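Local coordinates for UDP-glucose:anthocyanidin 3-O-glucosyltransferase (Clitoria ternatea, PDB 4REL), which is a plant glycosyltransferase of the UDP-glycosyltransferase family, with the two-domain GT-B fold built on parallel sheets, at residues S16-L21 and N46-T51. Numbering follows the deposited sequence.
Sequences SHLPPL and NAFLFT. With KMP (3,5,7-trihydroxy-2-(4-hydroxyphenyl)-4H-chromen-4-one), chain B.
L18 and L49 mark the closest backbone approach, CA to CA 7.0 Å, where segments 16-21 and 46-51, on helices 18-31 and 43-50, meet. Both helices belong to the N-terminal Rossmann-like domain of a GT-B fold: they follow strands 6-10 and 36-42, neighbours in its seven-stranded parallel sheet. Side chains meet here through apolar groups alone, and no hydrogen bond crosses between the segments. L49 CG rests 3.8 Å from L18 CB, and its two methyls divide the work: L49 CD1 lies beside L18 CB and L18 CD2, while L49 CD2 settles on the L18-P19 peptide, 3.9 Å from P19 N. That nitrogen, closed into the proline ring, carries no hydrogen, so a methyl can sit against it without burying a donor. L49 also touches L22, one turn further along helix 18-31. Beside it, F48 has CG anti to its backbone N (chi1 -177°), which swings the ring across to the first helix. L18 CD1 approaches F48 CD2 obliquely at 3.7 Å, and P19 CD comes to the ring edge near its plane, 4.1 Å from F48 CE2. L18 is buried and also touches P11, whereas F48 lies at the exposed margin. Next to this packing, H17 points into the pocket of KMP. D114 OD1 is hydrogen-bonded to H17 ND1, while F12 meets the imidazole edge-to-face; with the ring of F116, these contacts are consistent with a well-defined ring orientation. On its other nitrogen, H17 NE2 makes a very short 2.5 Å hydrogen bond with KMP O27, which lies at the imidazole edge near the ring plane.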
# COMPACT_ATOMS: atom_id res chain seq x y z
N SER A 16 -0.39 2.79 6.73
CA SER A 16 -0.57 1.74 5.72
C SER A 16 0.61 0.79 5.60
O SER A 16 0.48 -0.29 5.02
CB SER A 16 -0.84 2.38 4.35
OG SER A 16 0.27 3.15 3.93
N HIS A 17 1.76 1.18 6.14
CA HIS A 17 2.91 0.28 6.11
C HIS A 17 2.89 -0.77 7.21
O HIS A 17 3.66 -1.73 7.16
CB HIS A 17 4.21 1.08 6.20
CG HIS A 17 4.49 1.89 4.98
ND1 HIS A 17 5.51 1.59 4.12
CD2 HIS A 17 3.85 2.97 4.47
CE1 HIS A 17 5.51 2.48 3.13
NE2 HIS A 17 4.51 3.31 3.31
N LEU A 18 2.03 -0.59 8.20
CA LEU A 18 2.06 -1.43 9.39
C LEU A 18 1.38 -2.81 9.24
O LEU A 18 2.01 -3.84 9.49
CB LEU A 18 1.57 -0.66 10.63
CG LEU A 18 2.55 0.44 11.05
CD1 LEU A 18 1.87 1.52 11.89
CD2 LEU A 18 3.72 -0.20 11.81
N PRO A 19 0.09 -2.83 8.83
CA PRO A 19 -0.49 -4.17 8.70
C PRO A 19 0.22 -5.14 7.72
O PRO A 19 0.35 -6.32 8.06
CB PRO A 19 -1.94 -3.89 8.26
CG PRO A 19 -2.22 -2.51 8.78
CD PRO A 19 -0.91 -1.77 8.63
N PRO A 20 0.67 -4.67 6.53
CA PRO A 20 1.31 -5.65 5.64
C PRO A 20 2.57 -6.29 6.23
O PRO A 20 2.83 -7.48 5.96
CB PRO A 20 1.69 -4.83 4.40
CG PRO A 20 0.79 -3.63 4.44
CD PRO A 20 0.54 -3.35 5.89
N LEU A 21 3.35 -5.55 7.01
CA LEU A 21 4.56 -6.13 7.57
C LEU A 21 4.22 -7.07 8.74
O LEU A 21 4.84 -8.12 8.89
CB LEU A 21 5.56 -5.05 7.99
CG LEU A 21 6.93 -5.59 8.42
CD1 LEU A 21 7.52 -6.52 7.37
CD2 LEU A 21 7.85 -4.41 8.68
N ASN A 46 3.02 0.99 17.59
CA ASN A 46 2.70 -0.21 18.36
C ASN A 46 1.26 -0.14 18.86
O ASN A 46 0.55 -1.14 18.85
CB ASN A 46 3.69 -0.42 19.51
CG ASN A 46 5.07 -0.86 19.03
OD1 ASN A 46 5.23 -1.30 17.89
ND2 ASN A 46 6.06 -0.76 19.91
N ALA A 47 0.81 1.05 19.26
CA ALA A 47 -0.59 1.20 19.67
C ALA A 47 -1.52 0.86 18.52
O ALA A 47 -2.53 0.16 18.69
CB ALA A 47 -0.84 2.62 20.15
N PHE A 48 -1.16 1.35 17.33
CA PHE A 48 -1.95 1.13 16.12
C PHE A 48 -2.13 -0.35 15.80
O PHE A 48 -3.23 -0.78 15.48
CB PHE A 48 -1.31 1.86 14.94
CG PHE A 48 -2.09 1.76 13.67
CD1 PHE A 48 -3.20 2.56 13.45
CD2 PHE A 48 -1.71 0.87 12.68
CE1 PHE A 48 -3.92 2.49 12.27
CE2 PHE A 48 -2.43 0.78 11.50
CZ PHE A 48 -3.53 1.59 11.29
N LEU A 49 -1.05 -1.13 15.90
CA LEU A 49 -1.10 -2.55 15.54
C LEU A 49 -1.56 -3.48 16.65
O LEU A 49 -2.27 -4.44 16.39
CB LEU A 49 0.26 -3.05 15.06
CG LEU A 49 0.66 -2.78 13.61
CD1 LEU A 49 2.06 -3.34 13.36
CD2 LEU A 49 -0.35 -3.37 12.62
N PHE A 50 -1.12 -3.23 17.88
CA PHE A 50 -1.20 -4.27 18.90
C PHE A 50 -2.20 -4.05 20.03
O PHE A 50 -2.28 -4.85 20.96
CB PHE A 50 0.20 -4.53 19.47
CG PHE A 50 1.21 -4.93 18.42
CD1 PHE A 50 1.11 -6.16 17.79
CD2 PHE A 50 2.24 -4.07 18.06
CE1 PHE A 50 2.03 -6.53 16.82
CE2 PHE A 50 3.16 -4.44 17.09
CZ PHE A 50 3.06 -5.67 16.47
N THR A 51 -2.97 -2.97 19.97
CA THR A 51 -3.92 -2.69 21.04
C THR A 51 -4.96 -3.81 21.21
O THR A 51 -5.10 -4.38 22.29
CB THR A 51 -4.61 -1.33 20.84
OG1 THR A 51 -3.65 -0.28 21.03
CG2 THR A 51 -5.74 -1.14 21.85
C1 KMP B . 6.42 7.47 -3.19
C2 KMP B . 5.85 6.38 -2.55
C3 KMP B . 5.25 6.57 -1.21
C4 KMP B . 5.27 7.91 -0.59
C5 KMP B . 5.87 8.94 -1.31
C6 KMP B . 6.43 8.72 -2.57
C9 KMP B . 4.62 5.44 -0.49
C10 KMP B . 4.05 5.71 0.85
C11 KMP B . 4.13 7.11 1.39
C14 KMP B . 3.57 7.48 2.73
C15 KMP B . 3.19 6.52 3.66
C16 KMP B . 2.68 6.90 4.89
C17 KMP B . 2.53 8.24 5.20
C18 KMP B . 2.91 9.21 4.27
C19 KMP B . 3.43 8.82 3.04
O12 KMP B . 4.72 8.11 0.65
O13 KMP B . 4.59 4.29 -1.00
O24 KMP B . 2.02 8.61 6.41
O27 KMP B . 3.46 4.69 1.52
O29 KMP B . 7.01 9.77 -3.22
O30 KMP B . 5.83 5.15 -3.14